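Local coordinates for protein hemoglobin subunit alpha (Mustelus griseus, PDB 1GCV) that carries oxygen from the gills to the peripheral tissues as the haem-bearing alpha subunit of a two-alpha, two-beta tetramer, at residues A[31-34]-A[38-41]; A[104-109]-A[119-124]. All coordinates share one frame; numbering follows the deposited sequence.

How the contacts relate
The two contacts illustrate how a globin joins a haem-side turn to a helix pair farther away. Their centres are 19 Å apart and they follow one another along the chain, yet they touch where helix 21-35 packs on helix 98-112: Leu32 N of contact 1 lies 3.4 Å from Cys104 SG of contact 2, and Arg31 CD lies 3.9 Å from Val107 CG1. Contact 1 borders the haem, with the Ser39 side chain about 4 Å from it at nearest approach and that of Phe33 about 6 Å from the side chain of His58, the predicted oxygen-binding residue. Contact 2 is more remote, the Ile106 side chain being about 10 Å from the haem.

Contact 1. Residues A[31-34]-A[38-41]; sequences RLFV and GSKS
Phe33 overlaps two side chains of the 38-41 segment at once, its CD1 corner standing 3.5 Å from Ser39 OG and 3.7 Å from Lys40 CG. The hydroxyl oxygen lies at the ring's edge, near its plane, whereas the lysine methylenes cross the phenyl group obliquely. The bend at chi2 of Lys40 (-145°) places CD 4.0 Å from Phe33 CB, and the further bend at chi3 (-103°) turns CE toward Phe33 O. Leu32 meets the serine hydroxyl from a different direction, with CG 3.4 Å and CD2 3.6 Å from Ser39 OG. That oxygen is satisfied through a hydrogen bond to His36 O in the intervening turn. Trimming Leu32 to an alanine would probably open a gap beside Ser39 OG and take away the side chain's contact with Met100. Ser39 also touches the haem. Beyond the contact, Phe33 meets Tyr48 edge-to-face and packs on Phe43, a residue of the haem pocket. The arrangement is the B-to-C corner of the globin fold, bordering that pocket: the 3-10 turn, the short C helix, folds back on the end of helix 21-35 (helix B), with Leu32 resting on Met100 of helix 98-112 and Ser39 on Asn97 just before that helix.

Contact 2. Residues A[104-109]-A[119-124]; sequences CIIVTL and DTHCAV
Ile106, Val124 and His121 account for most of the surface buried here, and Ile106 meets both of the others. Its two branches divide the work. CG2, set anti to the backbone N, lies over one face of the His121 imidazole, 4.0 Å from the ring centroid and 26° off the normal; this CH-pi contact is displaced toward the rim, with NE2 the nearest ring atom to CG2 at 3.6 Å. The other branch ends in CD1, which passes Val124 CG1 at 3.7 Å as the two side chains slide by in opposite directions. Val124 is shared: the same CG1 methyl meets Leu109 CD1 tip to tip, also at 3.7 Å, one helical turn beyond Ile106. The segments run nearly antiparallel, at 147° between their directions, and their axes come no closer than 11.1 Å, a spacing bridged by side chains. They belong to the helices known in globins as G and H, paired here close to the bend that joins them. Phe116, from that bend, packs on Ile106 and Leu109 and meets the His121 ring, while Ile13 and Leu17 of helix 4-19 touch Val124 and Leu109 respectively. No hydrogen bond links the two segments, so their cohesion is apolar apart from the methyl-on-imidazole contact. His121 puts its polarity to use elsewhere: ND1 is hydrogen-bonded to Arg30 NH1 of a neighbouring hemoglobin chain, which implies that one ring serves both the packing within the subunit and the interface between subunits.

Contact 1. Residues A[31-34]-A[38-41]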
ATOM      1  N   ARG A  31      -1.462   9.381 -16.503  1.00 17.25           N
ATOM      2  CA  ARG A  31      -1.245   7.970 -16.231  1.00 15.27           C
ATOM      3  C   ARG A  31      -1.844   7.645 -14.875  1.00 15.54           C
ATOM      4  O   ARG A  31      -2.448   6.588 -14.692  1.00 17.43           O
ATOM      5  CB  ARG A  31       0.248   7.650 -16.237  1.00 13.84           C
ATOM      6  CG  ARG A  31       0.891   7.925 -17.567  1.00 11.93           C
ATOM      7  CD  ARG A  31       2.232   7.256 -17.709  1.00 13.81           C
ATOM      8  NE  ARG A  31       2.810   7.606 -19.000  1.00 15.17           N
ATOM      9  CZ  ARG A  31       2.644   6.893 -20.104  1.00 15.38           C
ATOM     10  NH1 ARG A  31       1.917   5.784 -20.074  1.00 14.15           N
ATOM     11  NH2 ARG A  31       3.174   7.308 -21.244  1.00 15.07           N
ATOM     12  N   LEU A  32      -1.678   8.563 -13.926  1.00 15.65           N
ATOM     13  CA  LEU A  32      -2.206   8.373 -12.579  1.00 15.70           C
ATOM     14  C   LEU A  32      -3.728   8.323 -12.607  1.00 16.28           C
ATOM     15  O   LEU A  32      -4.341   7.482 -11.954  1.00 17.59           O
ATOM     16  CB  LEU A  32      -1.750   9.511 -11.656  1.00 14.69           C
ATOM     17  CG  LEU A  32      -2.330   9.539 -10.234  1.00 17.59           C
ATOM     18  CD1 LEU A  32      -1.698   8.448  -9.397  1.00 15.39           C
ATOM     19  CD2 LEU A  32      -2.084  10.903  -9.602  1.00 14.31           C
ATOM     20  N   PHE A  33      -4.334   9.223 -13.373  1.00 15.45           N
ATOM     21  CA  PHE A  33      -5.784   9.271 -13.461  1.00 17.01           C
ATOM     22  C   PHE A  33      -6.346   8.028 -14.146  1.00 17.31           C
ATOM     23  O   PHE A  33      -7.476   7.632 -13.883  1.00 19.59           O
ATOM     24  CB  PHE A  33      -6.232  10.536 -14.202  1.00 15.40           C
ATOM     25  CG  PHE A  33      -5.914  11.823 -13.473  1.00 16.60           C
ATOM     26  CD1 PHE A  33      -5.957  11.889 -12.083  1.00 19.02           C
ATOM     27  CD2 PHE A  33      -5.564  12.969 -14.180  1.00 14.18           C
ATOM     28  CE1 PHE A  33      -5.654  13.085 -11.410  1.00 19.54           C
ATOM     29  CE2 PHE A  33      -5.262  14.163 -13.520  1.00 15.77           C
ATOM     30  CZ  PHE A  33      -5.306  14.217 -12.131  1.00 15.64           C
ATOM     31  N   VAL A  34      -5.563   7.405 -15.020  1.00 18.54           N
ATOM     32  CA  VAL A  34      -6.032   6.207 -15.712  1.00 19.21           C
ATOM     33  C   VAL A  34      -5.857   4.976 -14.834  1.00 18.92           C
ATOM     34  O   VAL A  34      -6.754   4.137 -14.737  1.00 19.85           O
ATOM     35  CB  VAL A  34      -5.269   5.974 -17.046  1.00 18.82           C
ATOM     36  CG1 VAL A  34      -5.396   4.518 -17.476  1.00 17.61           C
ATOM     37  CG2 VAL A  34      -5.825   6.881 -18.134  1.00 17.27           C
ATOM     38  N   GLY A  38      -9.339   6.942  -8.411  1.00 18.82           N
ATOM     39  CA  GLY A  38      -9.699   7.583  -7.160  1.00 16.73           C
ATOM     40  C   GLY A  38      -8.983   8.899  -6.956  1.00 16.61           C
ATOM     41  O   GLY A  38      -9.480   9.781  -6.258  1.00 17.99           O
ATOM     42  N   SER A  39      -7.816   9.042  -7.574  1.00 15.55           N
ATOM     43  CA  SER A  39      -7.045  10.265  -7.429  1.00 17.71           C
ATOM     44  C   SER A  39      -7.672  11.443  -8.172  1.00 19.14           C
ATOM     45  O   SER A  39      -7.283  12.589  -7.960  1.00 21.71           O
ATOM     46  CB  SER A  39      -5.598  10.042  -7.894  1.00 16.36           C
ATOM     47  OG  SER A  39      -5.534   9.793  -9.287  1.00 21.46           O
ATOM     48  N   LYS A  40      -8.646  11.171  -9.036  1.00 19.00           N
ATOM     49  CA  LYS A  40      -9.308  12.241  -9.772  1.00 18.78           C
ATOM     50  C   LYS A  40     -10.177  13.029  -8.807  1.00 19.93           C
ATOM     51  O   LYS A  40     -10.567  14.158  -9.079  1.00 21.29           O
ATOM     52  CB  LYS A  40     -10.195  11.673 -10.876  1.00 20.09           C
ATOM     53  CG  LYS A  40      -9.459  10.865 -11.917  1.00 25.24           C
ATOM     54  CD  LYS A  40     -10.079  11.048 -13.288  1.00 32.26           C
ATOM     55  CE  LYS A  40     -10.930   9.854 -13.686  1.00 34.48           C
ATOM     56  NZ  LYS A  40     -11.781  10.171 -14.868  1.00 37.68           N
ATOM     57  N   SER A  41     -10.468  12.420  -7.667  1.00 18.73           N
ATOM     58  CA  SER A  41     -11.310  13.033  -6.652  1.00 20.83           C
ATOM     59  C   SER A  41     -10.866  14.404  -6.128  1.00 21.87           C
ATOM     60  O   SER A  41     -11.672  15.139  -5.561  1.00 20.52           O
ATOM     61  CB  SER A  41     -11.451  12.067  -5.474  1.00 23.88           C
ATOM     62  OG  SER A  41     -10.377  12.232  -4.564  1.00 30.50           O
TER

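Contact 2. Residues A[104-109]-A[119-124]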
ATOM      1  N   CYS A 104       4.077   6.650 -11.710  1.00 15.37           N
ATOM      2  CA  CYS A 104       3.673   7.181 -13.011  1.00 14.11           C
ATOM      3  C   CYS A 104       4.730   8.114 -13.590  1.00 15.01           C
ATOM      4  O   CYS A 104       4.842   8.248 -14.808  1.00 16.51           O
ATOM      5  CB  CYS A 104       2.335   7.900 -12.894  1.00 12.38           C
ATOM      6  SG  CYS A 104       0.976   6.751 -12.687  1.00 18.18           S
ATOM      7  N   ILE A 105       5.494   8.768 -12.716  1.00 14.76           N
ATOM      8  CA  ILE A 105       6.580   9.644 -13.150  1.00 15.19           C
ATOM      9  C   ILE A 105       7.657   8.710 -13.712  1.00 16.23           C
ATOM     10  O   ILE A 105       8.276   9.000 -14.736  1.00 17.19           O
ATOM     11  CB  ILE A 105       7.191  10.459 -11.966  1.00 15.49           C
ATOM     12  CG1 ILE A 105       6.269  11.621 -11.592  1.00 15.58           C
ATOM     13  CG2 ILE A 105       8.565  11.008 -12.350  1.00 14.58           C
ATOM     14  CD1 ILE A 105       6.569  12.226 -10.231  1.00 16.34           C
ATOM     15  N   ILE A 106       7.865   7.578 -13.042  1.00 13.18           N
ATOM     16  CA  ILE A 106       8.860   6.609 -13.495  1.00 15.07           C
ATOM     17  C   ILE A 106       8.476   6.096 -14.884  1.00 14.33           C
ATOM     18  O   ILE A 106       9.313   6.044 -15.777  1.00 17.65           O
ATOM     19  CB  ILE A 106       8.983   5.399 -12.521  1.00 17.10           C
ATOM     20  CG1 ILE A 106       9.589   5.840 -11.184  1.00 15.84           C
ATOM     21  CG2 ILE A 106       9.847   4.305 -13.148  1.00 15.31           C
ATOM     22  CD1 ILE A 106      10.979   6.418 -11.295  1.00 18.77           C
ATOM     23  N   VAL A 107       7.212   5.724 -15.071  1.00 13.53           N
ATOM     24  CA  VAL A 107       6.768   5.225 -16.368  1.00 13.45           C
ATOM     25  C   VAL A 107       6.892   6.319 -17.430  1.00 18.51           C
ATOM     26  O   VAL A 107       7.276   6.046 -18.574  1.00 18.45           O
ATOM     27  CB  VAL A 107       5.306   4.718 -16.313  1.00 12.32           C
ATOM     28  CG1 VAL A 107       4.812   4.376 -17.719  1.00 11.75           C
ATOM     29  CG2 VAL A 107       5.220   3.485 -15.416  1.00 11.88           C
ATOM     30  N   THR A 108       6.583   7.556 -17.053  1.00 14.96           N
ATOM     31  CA  THR A 108       6.685   8.669 -17.991  1.00 16.12           C
ATOM     32  C   THR A 108       8.130   8.874 -18.432  1.00 16.25           C
ATOM     33  O   THR A 108       8.384   9.119 -19.602  1.00 19.70           O
ATOM     34  CB  THR A 108       6.157   9.979 -17.371  1.00 17.36           C
ATOM     35  OG1 THR A 108       4.744   9.866 -17.163  1.00 14.68           O
ATOM     36  CG2 THR A 108       6.442  11.166 -18.288  1.00 15.43           C
ATOM     37  N   LEU A 109       9.075   8.771 -17.503  1.00 16.33           N
ATOM     38  CA  LEU A 109      10.489   8.946 -17.838  1.00 18.19           C
ATOM     39  C   LEU A 109      10.980   7.839 -18.778  1.00 20.33           C
ATOM     40  O   LEU A 109      11.787   8.091 -19.668  1.00 21.76           O
ATOM     41  CB  LEU A 109      11.350   8.951 -16.565  1.00 18.11           C
ATOM     42  CG  LEU A 109      11.349  10.208 -15.690  1.00 17.56           C
ATOM     43  CD1 LEU A 109      12.192   9.967 -14.451  1.00 18.30           C
ATOM     44  CD2 LEU A 109      11.887  11.378 -16.480  1.00 19.36           C
ATOM     45  N   ASP A 119      19.922   1.214 -12.948  1.00 21.77           N
ATOM     46  CA  ASP A 119      20.667   2.120 -12.075  1.00 26.04           C
ATOM     47  C   ASP A 119      20.069   3.528 -12.023  1.00 24.01           C
ATOM     48  O   ASP A 119      19.990   4.141 -10.958  1.00 20.65           O
ATOM     49  CB  ASP A 119      22.129   2.197 -12.529  1.00 34.31           C
ATOM     50  CG  ASP A 119      23.013   1.197 -11.811  1.00 40.79           C
ATOM     51  OD1 ASP A 119      23.215   0.087 -12.346  1.00 44.04           O
ATOM     52  OD2 ASP A 119      23.503   1.523 -10.708  1.00 51.18           O
ATOM     53  N   THR A 120      19.665   4.040 -13.182  1.00 23.57           N
ATOM     54  CA  THR A 120      19.063   5.367 -13.280  1.00 21.48           C
ATOM     55  C   THR A 120      17.700   5.320 -12.590  1.00 19.35           C
ATOM     56  O   THR A 120      17.322   6.235 -11.858  1.00 19.68           O
ATOM     57  CB  THR A 120      18.896   5.771 -14.765  1.00 21.62           C
ATOM     58  OG1 THR A 120      20.190   5.933 -15.355  1.00 21.66           O
ATOM     59  CG2 THR A 120      18.117   7.069 -14.895  1.00 22.21           C
ATOM     60  N   HIS A 121      16.985   4.226 -12.838  1.00 19.77           N
ATOM     61  CA  HIS A 121      15.668   3.954 -12.270  1.00 18.07           C
ATOM     62  C   HIS A 121      15.777   3.986 -10.748  1.00 16.50           C
ATOM     63  O   HIS A 121      15.005   4.649 -10.060  1.00 15.57           O
ATOM     64  CB  HIS A 121      15.212   2.563 -12.739  1.00 17.89           C
ATOM     65  CG  HIS A 121      13.824   2.181 -12.318  1.00 16.98           C
ATOM     66  ND1 HIS A 121      13.091   1.221 -12.980  1.00 17.06           N
ATOM     67  CD2 HIS A 121      13.053   2.596 -11.284  1.00 16.67           C
ATOM     68  CE1 HIS A 121      11.930   1.058 -12.372  1.00 19.01           C
ATOM     69  NE2 HIS A 121      11.881   1.880 -11.338  1.00 13.40           N
ATOM     70  N   CYS A 122      16.751   3.259 -10.224  1.00 17.67           N
ATOM     71  CA  CYS A 122      16.962   3.207  -8.794  1.00 18.55           C
ATOM     72  C   CYS A 122      17.251   4.596  -8.203  1.00 19.37           C
ATOM     73  O   CYS A 122      16.679   4.962  -7.175  1.00 19.40           O
ATOM     74  CB  CYS A 122      18.106   2.246  -8.489  1.00 18.71           C
ATOM     75  SG  CYS A 122      18.189   1.776  -6.777  1.00 29.37           S
ATOM     76  N   ALA A 123      18.126   5.368  -8.850  1.00 16.95           N
ATOM     77  CA  ALA A 123      18.469   6.703  -8.370  1.00 15.69           C
ATOM     78  C   ALA A 123      17.239   7.606  -8.366  1.00 18.33           C
ATOM     79  O   ALA A 123      17.011   8.364  -7.423  1.00 17.00           O
ATOM     80  CB  ALA A 123      19.557   7.314  -9.239  1.00 14.41           C
ATOM     81  N   VAL A 124      16.446   7.527  -9.428  1.00 17.30           N
ATOM     82  CA  VAL A 124      15.243   8.338  -9.536  1.00 17.47           C
ATOM     83  C   VAL A 124      14.184   7.890  -8.527  1.00 18.80           C
ATOM     84  O   VAL A 124      13.519   8.724  -7.899  1.00 17.57           O
ATOM     85  CB  VAL A 124      14.656   8.267 -10.964  1.00 16.74           C
ATOM     86  CG1 VAL A 124      13.442   9.174 -11.086  1.00 19.45           C
ATOM     87  CG2 VAL A 124      15.715   8.672 -11.968  1.00 18.07           C
TER